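PDB 5J72: putative N-acetylmuramoyl-L-alanine amidase,autolysin cwp6 from Peptoclostridium difficile, which probably cleaves the amide bond between N-acetylmuramoyl residues and L-alanine in peptidoglycan as a zinc-dependent autolysin held at the cell wall by CWB2 modules. Local coordinates for residues S245-I248 with A249-I252; V295-G298 with T299-W302; M509-G512 with E513-A516; Y588-V591 with L592-N595. One frame throughout, in Å; residues are numbered along the deposited sequence.

Contact 1: residues S245-I248 with A249-I252; sequences SLLI and AKEI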
ATOM      1  N   SER A 245     -20.570   8.930  -0.502  1.00 21.09           N
ATOM      2  CA  SER A 245     -19.593   8.895   0.587  1.00 22.96           C
ATOM      3  C   SER A 245     -20.205   9.543   1.797  1.00 23.24           C
ATOM      4  O   SER A 245     -19.982   9.126   2.935  1.00 21.68           O
ATOM      5  CB  SER A 245     -18.266   9.553   0.157  1.00 24.79           C
ATOM      6  OG  SER A 245     -18.245  10.977   0.169  1.00 30.78           O
ATOM      7  N   LEU A 246     -21.054  10.595   1.582  1.00 23.71           N
ATOM      8  CA  LEU A 246     -21.730  11.212   2.737  1.00 20.92           C
ATOM      9  C   LEU A 246     -22.715  10.220   3.342  1.00 17.64           C
ATOM     10  O   LEU A 246     -22.792  10.075   4.569  1.00 21.32           O
ATOM     11  CB  LEU A 246     -22.598  12.535   2.338  1.00 20.88           C
ATOM     12  CG  LEU A 246     -23.397  13.113   3.559  1.00 27.70           C
ATOM     13  CD1 LEU A 246     -22.479  13.457   4.689  1.00 28.43           C
ATOM     14  CD2 LEU A 246     -24.235  14.400   3.101  1.00 29.23           C
ATOM     15  N   LEU A 247     -23.483   9.540   2.503  1.00 20.19           N
ATOM     16  CA  LEU A 247     -24.500   8.597   3.053  1.00 22.00           C
ATOM     17  C   LEU A 247     -23.814   7.429   3.799  1.00 20.52           C
ATOM     18  O   LEU A 247     -24.319   6.952   4.813  1.00 18.34           O
ATOM     19  CB  LEU A 247     -25.336   8.078   1.882  1.00 25.18           C
ATOM     20  CG  LEU A 247     -26.262   9.216   1.281  1.00 28.09           C
ATOM     21  CD1 LEU A 247     -26.835   8.721  -0.079  1.00 30.45           C
ATOM     22  CD2 LEU A 247     -27.343   9.560   2.344  1.00 29.87           C
ATOM     23  N   ILE A 248     -22.632   7.012   3.315  1.00 20.62           N
ATOM     24  CA  ILE A 248     -21.887   5.948   4.024  1.00 18.04           C
ATOM     25  C   ILE A 248     -21.420   6.481   5.366  1.00 20.74           C
ATOM     26  O   ILE A 248     -21.508   5.813   6.394  1.00 20.69           O
ATOM     27  CB  ILE A 248     -20.715   5.554   3.139  1.00 20.73           C
ATOM     28  CG1 ILE A 248     -21.257   4.725   1.930  1.00 23.45           C
ATOM     29  CG2 ILE A 248     -19.676   4.768   3.978  1.00 20.00           C
ATOM     30  CD1 ILE A 248     -20.184   4.415   0.868  1.00 23.46           C
ATOM     31  N   ALA A 249     -20.938   7.733   5.365  1.00 21.01           N
ATOM     32  CA  ALA A 249     -20.496   8.312   6.631  1.00 19.91           C
ATOM     33  C   ALA A 249     -21.675   8.388   7.637  1.00 21.14           C
ATOM     34  O   ALA A 249     -21.477   8.158   8.839  1.00 20.77           O
ATOM     35  CB  ALA A 249     -19.882   9.720   6.385  1.00 20.33           C
ATOM     36  N   LYS A 250     -22.884   8.762   7.167  1.00 22.26           N
ATOM     37  CA  LYS A 250     -24.021   8.815   8.110  1.00 21.11           C
ATOM     38  C   LYS A 250     -24.378   7.412   8.611  1.00 20.89           C
ATOM     39  O   LYS A 250     -24.821   7.237   9.760  1.00 24.04           O
ATOM     40  CB  LYS A 250     -25.266   9.409   7.387  1.00 23.78           C
ATOM     41  CG  LYS A 250     -25.056  10.912   7.078  1.00 26.31           C
ATOM     42  CD  LYS A 250     -26.277  11.429   6.214  1.00 28.80           C
ATOM     43  CE  LYS A 250     -26.142  12.898   5.888  1.00 37.19           C
ATOM     44  NZ  LYS A 250     -27.417  13.449   5.347  1.00 46.88           N
ATOM     45  N   GLU A 251     -24.183   6.406   7.740  1.00 21.60           N
ATOM     46  CA  GLU A 251     -24.473   5.035   8.178  1.00 22.45           C
ATOM     47  C   GLU A 251     -23.461   4.619   9.269  1.00 22.55           C
ATOM     48  O   GLU A 251     -23.835   4.056  10.293  1.00 21.71           O
ATOM     49  CB  GLU A 251     -24.442   4.094   6.974  1.00 23.55           C
ATOM     50  CG  GLU A 251     -24.583   2.628   7.422  1.00 32.47           C
ATOM     51  CD  GLU A 251     -26.048   2.158   7.700  1.00 44.39           C
ATOM     52  OE1 GLU A 251     -26.991   2.967   7.539  1.00 35.24           O
ATOM     53  OE2 GLU A 251     -26.226   0.949   8.065  1.00 45.65           O
ATOM     54  N   ILE A 252     -22.148   4.946   9.068  1.00 21.19           N
ATOM     55  CA  ILE A 252     -21.188   4.595  10.104  1.00 18.91           C
ATOM     56  C   ILE A 252     -21.568   5.295  11.436  1.00 19.45           C
ATOM     57  O   ILE A 252     -21.461   4.704  12.513  1.00 20.71           O
ATOM     58  CB  ILE A 252     -19.743   5.023   9.630  1.00 17.66           C
ATOM     59  CG1 ILE A 252     -19.303   4.137   8.423  1.00 20.02           C
ATOM     60  CG2 ILE A 252     -18.741   4.881  10.806  1.00 19.86           C
ATOM     61  CD1 ILE A 252     -18.041   4.694   7.633  1.00 21.03           C
TER

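Contact 2: residues V295-G298 with T299-W302; sequences VPQG and TYNW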
ATOM      1  N   VAL A 295     -15.772  20.577  -0.059  1.00 28.48           N
ATOM      2  CA  VAL A 295     -16.665  19.409  -0.083  1.00 34.69           C
ATOM      3  C   VAL A 295     -18.053  20.028  -0.478  1.00 37.97           C
ATOM      4  O   VAL A 295     -18.249  21.227  -0.236  1.00 35.02           O
ATOM      5  CB  VAL A 295     -16.754  18.727   1.298  1.00 34.68           C
ATOM      6  CG1 VAL A 295     -15.340  18.280   1.743  1.00 32.40           C
ATOM      7  CG2 VAL A 295     -17.368  19.677   2.353  1.00 33.40           C
ATOM      8  N   PRO A 296     -19.009  19.284  -1.057  1.00 37.30           N
ATOM      9  CA  PRO A 296     -20.337  19.844  -1.422  1.00 37.98           C
ATOM     10  C   PRO A 296     -21.031  20.358  -0.182  1.00 37.20           C
ATOM     11  O   PRO A 296     -20.728  19.936   0.944  1.00 33.91           O
ATOM     12  CB  PRO A 296     -21.060  18.633  -2.047  1.00 41.21           C
ATOM     13  CG  PRO A 296     -19.898  17.755  -2.561  1.00 42.60           C
ATOM     14  CD  PRO A 296     -18.888  17.875  -1.459  1.00 40.69           C
ATOM     15  N   GLN A 297     -22.026  21.249  -0.361  1.00 36.12           N
ATOM     16  CA  GLN A 297     -22.687  21.853   0.784  1.00 36.27           C
ATOM     17  C   GLN A 297     -23.330  20.869   1.725  1.00 32.89           C
ATOM     18  O   GLN A 297     -23.282  21.055   2.939  1.00 29.96           O
ATOM     19  CB  GLN A 297     -23.789  22.858   0.275  1.00 41.09           C
ATOM     20  CG  GLN A 297     -24.426  23.733   1.400  1.00 52.29           C
ATOM     21  CD  GLN A 297     -23.416  24.635   2.124  1.00 59.68           C
ATOM     22  OE1 GLN A 297     -22.555  25.279   1.511  1.00 59.45           O
ATOM     23  NE2 GLN A 297     -23.483  24.680   3.462  1.00 63.05           N
ATOM     24  N   GLY A 298     -23.996  19.830   1.174  1.00 31.73           N
ATOM     25  CA  GLY A 298     -24.652  18.865   2.043  1.00 32.45           C
ATOM     26  C   GLY A 298     -23.636  18.199   2.960  1.00 28.78           C
ATOM     27  O   GLY A 298     -23.885  18.036   4.159  1.00 29.91           O
ATOM     28  N   THR A 299     -22.498  17.814   2.399  1.00 29.46           N
ATOM     29  CA  THR A 299     -21.422  17.194   3.223  1.00 29.74           C
ATOM     30  C   THR A 299     -20.942  18.173   4.267  1.00 27.84           C
ATOM     31  O   THR A 299     -20.860  17.860   5.469  1.00 28.15           O
ATOM     32  CB  THR A 299     -20.316  16.795   2.290  1.00 29.75           C
ATOM     33  OG1 THR A 299     -20.900  15.902   1.330  1.00 29.68           O
ATOM     34  CG2 THR A 299     -19.165  16.084   3.004  1.00 26.98           C
ATOM     35  N   TYR A 300     -20.652  19.411   3.812  1.00 30.34           N
ATOM     36  CA  TYR A 300     -20.195  20.450   4.743  1.00 27.63           C
ATOM     37  C   TYR A 300     -21.176  20.647   5.883  1.00 28.70           C
ATOM     38  O   TYR A 300     -20.770  20.728   7.047  1.00 30.15           O
ATOM     39  CB  TYR A 300     -19.944  21.774   3.956  1.00 29.97           C
ATOM     40  CG  TYR A 300     -19.451  22.875   4.875  1.00 33.72           C
ATOM     41  CD1 TYR A 300     -18.115  22.945   5.251  1.00 34.78           C
ATOM     42  CD2 TYR A 300     -20.330  23.827   5.392  1.00 37.73           C
ATOM     43  CE1 TYR A 300     -17.655  23.946   6.121  1.00 31.57           C
ATOM     44  CE2 TYR A 300     -19.890  24.826   6.266  1.00 34.31           C
ATOM     45  CZ  TYR A 300     -18.551  24.887   6.622  1.00 35.77           C
ATOM     46  OH  TYR A 300     -18.121  25.900   7.462  1.00 33.05           O
ATOM     47  N   ASN A 301     -22.512  20.704   5.602  1.00 30.48           N
ATOM     48  CA  ASN A 301     -23.449  20.945   6.716  1.00 30.55           C
ATOM     49  C   ASN A 301     -23.451  19.818   7.708  1.00 30.57           C
ATOM     50  O   ASN A 301     -23.522  20.055   8.909  1.00 29.89           O
ATOM     51  CB  ASN A 301     -24.928  21.192   6.182  1.00 33.18           C
ATOM     52  CG  ASN A 301     -25.021  22.467   5.342  1.00 39.49           C
ATOM     53  OD1 ASN A 301     -24.300  23.429   5.638  1.00 46.04           O
ATOM     54  ND2 ASN A 301     -25.783  22.540   4.238  1.00 42.23           N
ATOM     55  N   TRP A 302     -23.366  18.580   7.240  1.00 29.91           N
ATOM     56  CA  TRP A 302     -23.360  17.442   8.191  1.00 27.34           C
ATOM     57  C   TRP A 302     -22.023  17.419   8.955  1.00 25.71           C
ATOM     58  O   TRP A 302     -22.032  17.289  10.180  1.00 26.75           O
ATOM     59  CB  TRP A 302     -23.588  16.152   7.360  1.00 26.62           C
ATOM     60  CG  TRP A 302     -23.708  14.921   8.213  1.00 25.69           C
ATOM     61  CD1 TRP A 302     -24.793  14.507   8.917  1.00 29.98           C
ATOM     62  CD2 TRP A 302     -22.666  13.975   8.501  1.00 29.04           C
ATOM     63  NE1 TRP A 302     -24.501  13.393   9.634  1.00 32.50           N
ATOM     64  CE2 TRP A 302     -23.202  13.027   9.391  1.00 32.56           C
ATOM     65  CE3 TRP A 302     -21.326  13.828   8.069  1.00 30.38           C
ATOM     66  CZ2 TRP A 302     -22.453  11.943   9.872  1.00 30.19           C
ATOM     67  CZ3 TRP A 302     -20.589  12.756   8.544  1.00 26.06           C
ATOM     68  CH2 TRP A 302     -21.156  11.826   9.442  1.00 26.80           C
TER

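Contact 3: residues M509-G512 with E513-A516; sequences MALG and ERTA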
ATOM      1  N   MET A 509      26.355   9.169   1.714  1.00 22.91           N
ATOM      2  CA  MET A 509      26.983   8.096   0.981  1.00 21.37           C
ATOM      3  C   MET A 509      28.167   8.678   0.170  1.00 21.70           C
ATOM      4  O   MET A 509      27.945   9.607  -0.618  1.00 21.88           O
ATOM      5  CB  MET A 509      25.997   7.396   0.017  1.00 23.28           C
ATOM      6  CG  MET A 509      26.612   6.144  -0.542  1.00 22.14           C
ATOM      7  SD  MET A 509      25.290   5.291  -1.492  1.00 26.57           S
ATOM      8  CE  MET A 509      26.070   3.765  -1.913  1.00 24.31           C
ATOM      9  N   ALA A 510      29.374   8.130   0.342  1.00 21.53           N
ATOM     10  CA  ALA A 510      30.558   8.690  -0.330  1.00 23.09           C
ATOM     11  C   ALA A 510      30.658   8.282  -1.808  1.00 23.01           C
ATOM     12  O   ALA A 510      30.149   7.234  -2.211  1.00 22.10           O
ATOM     13  CB  ALA A 510      31.828   8.183   0.374  1.00 22.30           C
ATOM     14  N   LEU A 511      31.406   9.088  -2.594  1.00 22.43           N
ATOM     15  CA  LEU A 511      31.614   8.813  -3.996  1.00 22.38           C
ATOM     16  C   LEU A 511      32.239   7.433  -4.162  1.00 23.17           C
ATOM     17  O   LEU A 511      31.891   6.677  -5.071  1.00 24.09           O
ATOM     18  CB  LEU A 511      32.545   9.948  -4.573  1.00 20.89           C
ATOM     19  CG  LEU A 511      31.867  11.348  -4.550  1.00 22.68           C
ATOM     20  CD1 LEU A 511      32.896  12.407  -5.056  1.00 22.81           C
ATOM     21  CD2 LEU A 511      30.573  11.453  -5.548  1.00 22.03           C
ATOM     22  N   GLY A 512      33.181   7.091  -3.269  1.00 24.16           N
ATOM     23  CA  GLY A 512      33.868   5.817  -3.350  1.00 25.41           C
ATOM     24  C   GLY A 512      32.944   4.657  -3.075  1.00 25.90           C
ATOM     25  O   GLY A 512      33.148   3.554  -3.592  1.00 27.89           O
ATOM     26  N   GLU A 513      31.905   4.894  -2.269  1.00 25.83           N
ATOM     27  CA  GLU A 513      30.945   3.781  -2.037  1.00 26.69           C
ATOM     28  C   GLU A 513      30.016   3.594  -3.308  1.00 24.85           C
ATOM     29  O   GLU A 513      29.740   2.472  -3.749  1.00 25.81           O
ATOM     30  CB  GLU A 513      30.063   4.084  -0.807  1.00 29.40           C
ATOM     31  CG  GLU A 513      29.246   2.830  -0.527  1.00 35.37           C
ATOM     32  CD  GLU A 513      28.466   2.847   0.786  1.00 42.20           C
ATOM     33  OE1 GLU A 513      28.487   3.880   1.524  1.00 31.22           O
ATOM     34  OE2 GLU A 513      27.812   1.793   1.057  1.00 37.18           O
ATOM     35  N   ARG A 514      29.571   4.719  -3.895  1.00 25.60           N
ATOM     36  CA  ARG A 514      28.725   4.672  -5.100  1.00 22.11           C
ATOM     37  C   ARG A 514      29.481   4.007  -6.181  1.00 23.78           C
ATOM     38  O   ARG A 514      28.923   3.192  -6.926  1.00 24.98           O
ATOM     39  CB  ARG A 514      28.336   6.092  -5.489  1.00 21.19           C
ATOM     40  CG  ARG A 514      27.545   6.777  -4.367  1.00 21.77           C
ATOM     41  CD  ARG A 514      27.593   8.277  -4.548  1.00 24.26           C
ATOM     42  NE  ARG A 514      27.131   8.994  -3.367  1.00 23.09           N
ATOM     43  CZ  ARG A 514      26.000   9.689  -3.302  1.00 23.64           C
ATOM     44  NH1 ARG A 514      25.167   9.724  -4.346  1.00 21.24           N
ATOM     45  NH2 ARG A 514      25.713  10.393  -2.217  1.00 22.15           N
ATOM     46  N   THR A 515      30.789   4.352  -6.333  1.00 24.23           N
ATOM     47  CA  THR A 515      31.565   3.718  -7.392  1.00 24.77           C
ATOM     48  C   THR A 515      31.830   2.255  -7.112  1.00 27.27           C
ATOM     49  O   THR A 515      31.750   1.435  -8.041  1.00 30.31           O
ATOM     50  CB  THR A 515      32.908   4.468  -7.607  1.00 28.41           C
ATOM     51  OG1 THR A 515      32.603   5.882  -7.658  1.00 29.95           O
ATOM     52  CG2 THR A 515      33.517   4.098  -8.934  1.00 31.30           C
ATOM     53  N   ALA A 516      32.129   1.891  -5.857  1.00 31.85           N
ATOM     54  CA  ALA A 516      32.377   0.464  -5.543  1.00 33.77           C
ATOM     55  C   ALA A 516      31.145  -0.338  -5.902  1.00 33.54           C
ATOM     56  O   ALA A 516      31.253  -1.431  -6.454  1.00 32.75           O
ATOM     57  CB  ALA A 516      32.662   0.275  -4.059  1.00 33.14           C
TER
HETATM   58  O   HOH W   1      26.024  11.796   0.621  1.00 22.49           O
HETATM   59  O   HOH W   2      29.668   5.932   2.070  1.00 25.94           O

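Contact 4: residues Y588-V591 with L592-N595; sequences YLYV and LRNN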
ATOM      1  N   TYR A 588      37.814  14.227 -14.210  1.00 26.24           N
ATOM      2  CA  TYR A 588      37.760  14.975 -12.957  1.00 24.08           C
ATOM      3  C   TYR A 588      36.769  14.331 -11.951  1.00 26.40           C
ATOM      4  O   TYR A 588      37.067  14.231 -10.761  1.00 26.02           O
ATOM      5  CB  TYR A 588      37.287  16.338 -13.323  1.00 25.28           C
ATOM      6  CG  TYR A 588      36.983  17.210 -12.134  1.00 29.00           C
ATOM      7  CD1 TYR A 588      35.678  17.436 -11.731  1.00 28.49           C
ATOM      8  CD2 TYR A 588      38.002  17.823 -11.419  1.00 31.98           C
ATOM      9  CE1 TYR A 588      35.391  18.263 -10.652  1.00 28.91           C
ATOM     10  CE2 TYR A 588      37.727  18.644 -10.341  1.00 28.15           C
ATOM     11  CZ  TYR A 588      36.421  18.866  -9.961  1.00 34.58           C
ATOM     12  OH  TYR A 588      36.149  19.705  -8.911  1.00 38.56           O
ATOM     13  N   LEU A 589      35.579  13.940 -12.439  1.00 27.62           N
ATOM     14  CA  LEU A 589      34.548  13.372 -11.556  1.00 24.01           C
ATOM     15  C   LEU A 589      34.910  11.988 -11.111  1.00 22.39           C
ATOM     16  O   LEU A 589      35.144  11.068 -11.906  1.00 24.62           O
ATOM     17  CB  LEU A 589      33.179  13.353 -12.327  1.00 24.86           C
ATOM     18  CG  LEU A 589      32.635  14.714 -12.584  1.00 25.33           C
ATOM     19  CD1 LEU A 589      31.506  14.594 -13.632  1.00 31.05           C
ATOM     20  CD2 LEU A 589      32.085  15.369 -11.310  1.00 23.41           C
ATOM     21  N   TYR A 590      34.941  11.806  -9.803  1.00 22.58           N
ATOM     22  CA  TYR A 590      35.250  10.507  -9.203  1.00 22.46           C
ATOM     23  C   TYR A 590      34.394   9.388  -9.777  1.00 23.84           C
ATOM     24  O   TYR A 590      34.912   8.302 -10.105  1.00 24.41           O
ATOM     25  CB  TYR A 590      35.008  10.606  -7.660  1.00 23.53           C
ATOM     26  CG  TYR A 590      35.560   9.426  -6.891  1.00 26.57           C
ATOM     27  CD1 TYR A 590      34.962   8.171  -6.976  1.00 25.03           C
ATOM     28  CD2 TYR A 590      36.701   9.558  -6.097  1.00 25.38           C
ATOM     29  CE1 TYR A 590      35.480   7.081  -6.297  1.00 27.43           C
ATOM     30  CE2 TYR A 590      37.231   8.468  -5.416  1.00 25.81           C
ATOM     31  CZ  TYR A 590      36.615   7.230  -5.519  1.00 32.07           C
ATOM     32  OH  TYR A 590      37.121   6.133  -4.869  1.00 30.69           O
ATOM     33  N   VAL A 591      33.060   9.635  -9.945  1.00 24.66           N
ATOM     34  CA  VAL A 591      32.233   8.445 -10.386  1.00 21.98           C
ATOM     35  C   VAL A 591      32.474   8.086 -11.838  1.00 25.97           C
ATOM     36  O   VAL A 591      32.026   7.017 -12.283  1.00 26.83           O
ATOM     37  CB  VAL A 591      30.728   8.666 -10.101  1.00 22.55           C
ATOM     38  CG1 VAL A 591      30.535   8.834  -8.580  1.00 20.87           C
ATOM     39  CG2 VAL A 591      30.192   9.899 -10.834  1.00 22.30           C
ATOM     40  N   LEU A 592      33.176   8.971 -12.577  1.00 25.96           N
ATOM     41  CA  LEU A 592      33.521   8.648 -13.966  1.00 27.74           C
ATOM     42  C   LEU A 592      34.922   8.000 -13.976  1.00 29.18           C
ATOM     43  O   LEU A 592      35.118   6.912 -14.486  1.00 31.02           O
ATOM     44  CB  LEU A 592      33.521   9.948 -14.813  1.00 27.67           C
ATOM     45  CG  LEU A 592      32.225  10.206 -15.576  1.00 32.19           C
ATOM     46  CD1 LEU A 592      31.043  10.230 -14.634  1.00 30.40           C
ATOM     47  CD2 LEU A 592      32.313  11.492 -16.338  1.00 28.62           C
ATOM     48  N   ARG A 593      35.879   8.664 -13.338  1.00 31.22           N
ATOM     49  CA  ARG A 593      37.275   8.204 -13.348  1.00 29.66           C
ATOM     50  C   ARG A 593      37.457   6.860 -12.736  1.00 30.55           C
ATOM     51  O   ARG A 593      38.233   6.054 -13.238  1.00 31.83           O
ATOM     52  CB  ARG A 593      38.139   9.258 -12.609  1.00 28.81           C
ATOM     53  CG  ARG A 593      39.662   8.867 -12.525  1.00 31.43           C
ATOM     54  CD  ARG A 593      40.435  10.023 -11.831  1.00 31.90           C
ATOM     55  NE  ARG A 593      40.186  10.018 -10.387  1.00 29.58           N
ATOM     56  CZ  ARG A 593      39.388  10.855  -9.727  1.00 26.68           C
ATOM     57  NH1 ARG A 593      38.750  11.830 -10.374  1.00 24.86           N
ATOM     58  NH2 ARG A 593      39.188  10.698  -8.421  1.00 22.53           N
ATOM     59  N   ASN A 594      36.740   6.563 -11.664  1.00 30.18           N
ATOM     60  CA  ASN A 594      36.957   5.294 -10.986  1.00 29.77           C
ATOM     61  C   ASN A 594      35.940   4.216 -11.287  1.00 31.56           C
ATOM     62  O   ASN A 594      35.914   3.172 -10.636  1.00 29.58           O
ATOM     63  CB  ASN A 594      36.963   5.555  -9.461  1.00 31.83           C
ATOM     64  CG  ASN A 594      38.224   6.258  -9.073  1.00 35.14           C
ATOM     65  OD1 ASN A 594      39.285   5.858  -9.556  1.00 37.10           O
ATOM     66  ND2 ASN A 594      38.201   7.334  -8.294  1.00 35.15           N
ATOM     67  N   ASN A 595      35.100   4.458 -12.247  1.00 32.46           N
ATOM     68  CA  ASN A 595      34.092   3.458 -12.615  1.00 34.26           C
ATOM     69  C   ASN A 595      34.649   2.517 -13.732  1.00 35.97           C
ATOM     70  O   ASN A 595      35.096   3.025 -14.757  1.00 35.98           O
ATOM     71  CB  ASN A 595      32.877   4.208 -13.176  1.00 33.10           C
ATOM     72  CG  ASN A 595      31.588   3.544 -12.833  1.00 36.39           C
ATOM     73  OD1 ASN A 595      31.457   2.319 -13.015  1.00 29.94           O
ATOM     74  ND2 ASN A 595      30.615   4.288 -12.324  1.00 30.72           N
TER

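Contact 1: residues S245-I248 with A249-I252
K250 and L246, one helical turn apart, meet by backbone and side chain alike. The K250 N-H bonds to L246 O at 2.9 Å, and the extended aliphatic chain of the lysine runs back over the leucine, bringing K250 CE to 3.6 Å from L246 CG. CG of K250 lies opposite the carbonyl carbon (chi1 -69°), which turns the chain back toward the preceding turn. Three further i to i+4 bonds, A249 N to S245 O, E251 N to L247 O and I252 N to I248 O, satisfy the neighbouring peptides at 2.9 to 3.0 Å. On another side of the helix, the branch methyl CG2 of I248 meets the terminal methyl CD1 of I252 at 4.0 Å, the two chains lying at a slant. The polar ends of the remaining side chains look elsewhere. S245 OG is hydrogen-bonded to H242 O, a turn earlier in the same helix, and to L289 N of strand 287-290, so this buried hydroxyl is satisfied. E251 OE2 bonds to the hydroxyl of Y180, while its OE1 makes a long, weak ion pair with K254. L176 of helix 174-180 touches I248 and I252, and W302 of helix 297-306 touches L246, A249 and K250. Helix 241-253 of this CWB2 module thus spends its backbone polarity internally, presents mainly hydrocarbon to its neighbours, and is tied to strand and helix by a few side-chain hydrogen bonds.

Contact 2: residues V295-G298 with T299-W302
The amides of Q297 and N301 meet across one helical turn, NE2 of one to OD1 of the other, with their planes 45° apart. Q297 NE2 donates to N301 OD1 at 2.6 Å, an unusually short and bent bond (N-H...O angle 134°); the acceptor lies near the plane of the glutamine amide, whereas the donor is tilted from the plane of the asparagine amide. A bend at chi2 (61°) turns the Q297 amide forward along the helix to N301. At the edge of the Y300 ring, near its plane, lies V295 CG2, which also packs on Y300 CB at 3.7 Å; Q297 NE2 approaches Y300 CD2 obliquely at 3.8 Å. P296 occupies the N-cap position, and its carbonyl takes the Y300 N-H at 2.9 Å in a nearly straight bond. The i to i+4 pattern continues with N301 N to Q297 O at 2.8 Å and W302 N to G298 O at 3.2 Å. T299 CG2, trans to its own N, rests 4.0 Å from V295 CB. Helix 297-306 thus begins within the CWB2 module between two helices and a strand: W302 packs on helix 241-253, V295 on I324 and I328 of helix 322-329, and T299 on I288 of strand 287-290.

Contact 3: residues M509-G512 with E513-A516
R514 reaches back beyond the helix start and holds M509 O side-on with two nitrogens, NE and NH2, each at 2.9 Å. The oxygen lies only 3° out of the guanidinium plane, and both donors come from the same face of the M509 carbonyl plane, NE from well above it. An extended chain from CG to NE spans the distance. M509 crosses this arm at a slant, SD 3.9 Å from R514 CG, while its CE meets E513 CG at 3.6 Å, the methionine and glutamate side chains crossing at about a right angle. A510 is the N-cap: its carbonyl accepts from R514 N at 3.1 Å and, weakly, from E513 N. L511 O also has two donors, T515 N and T515 OG1, the hydroxyl at 2.8 Å and above the carbonyl plane. A water joins M509 N to R514 NH2, though its bond to the arginine is weak. Farther out, R514 NH1 forms a salt bridge with D457 and bonds to P458 O, while NH2 bonds to the carbonyl of the zinc ligand H460. The buried arginine therefore ties the start of helix 511-521 to the loop carrying H460, its charge probably balanced by D457, and may help to position the zinc ligand from the second shell.

Contact 4: residues Y588-V591 with L592-N595
N594 lays its amide nitrogen over one face of the Y590 ring, with ND2 3.1 Å above the plane and over the ring centre. The amide plane stands 64° from the ring, so a nitrogen rather than a flat amide face meets the pi system. The first torsion of N594 helps: its CG lies opposite the carbonyl carbon (chi1 -72°), which folds the amide back over the turn before it. R593 takes another course. Its chain starts extended and bends at chi3 (75°), so that the guanidinium returns to the start of the helix, nearly perpendicular to the Y590 ring, with NH2 3.6 Å from Y590 CD2. NH1 bonds to D587 O and, weakly, to Y588 O at 3.0 Å. L592 spreads its two methyls between neighbours: its CD2 lies beside L589 CD1 at 4.2 Å and its CD1 against V591 CG2 at 3.9 Å. The N-cap residue, L589, gives its carbonyl to both L592 N and R593 N, the latter at 2.9 Å. As the chain leaves the helix, N595 ND2 donates to V591 O at 3.1 Å, in the plane of both groups, and N595 OD1 bonds to S518 OG and Y597 N. This short helix, 590-593, lies in the amidase domain against the sheet: V591 touches F526 and S528 of strand 525-532, L589 and L592 touch strand 599-606, and Y590 packs on helix 511-521.

How the contacts relate
The four contacts form two touching pairs far apart in the chain. Contacts 1 and 2 belong to one CWB2 module, with centres 12 Å apart; K250 CG meets W302 NE1 at 3.6 Å, joining helices 241-253 and 297-306. Contacts 3 and 4 belong to the amidase domain, with centres 10 Å apart; T515 OG1 lies 3.4 Å from Y590 CD1, and G512 CA 3.6 Å from Y590 CE1. Some 54 Å separates the centres of contacts 1 and 3. The zinc, held by H460, E477 and H530, is near the second pair alone: the side chains of L511 and L589 each lie about 8 Å from it.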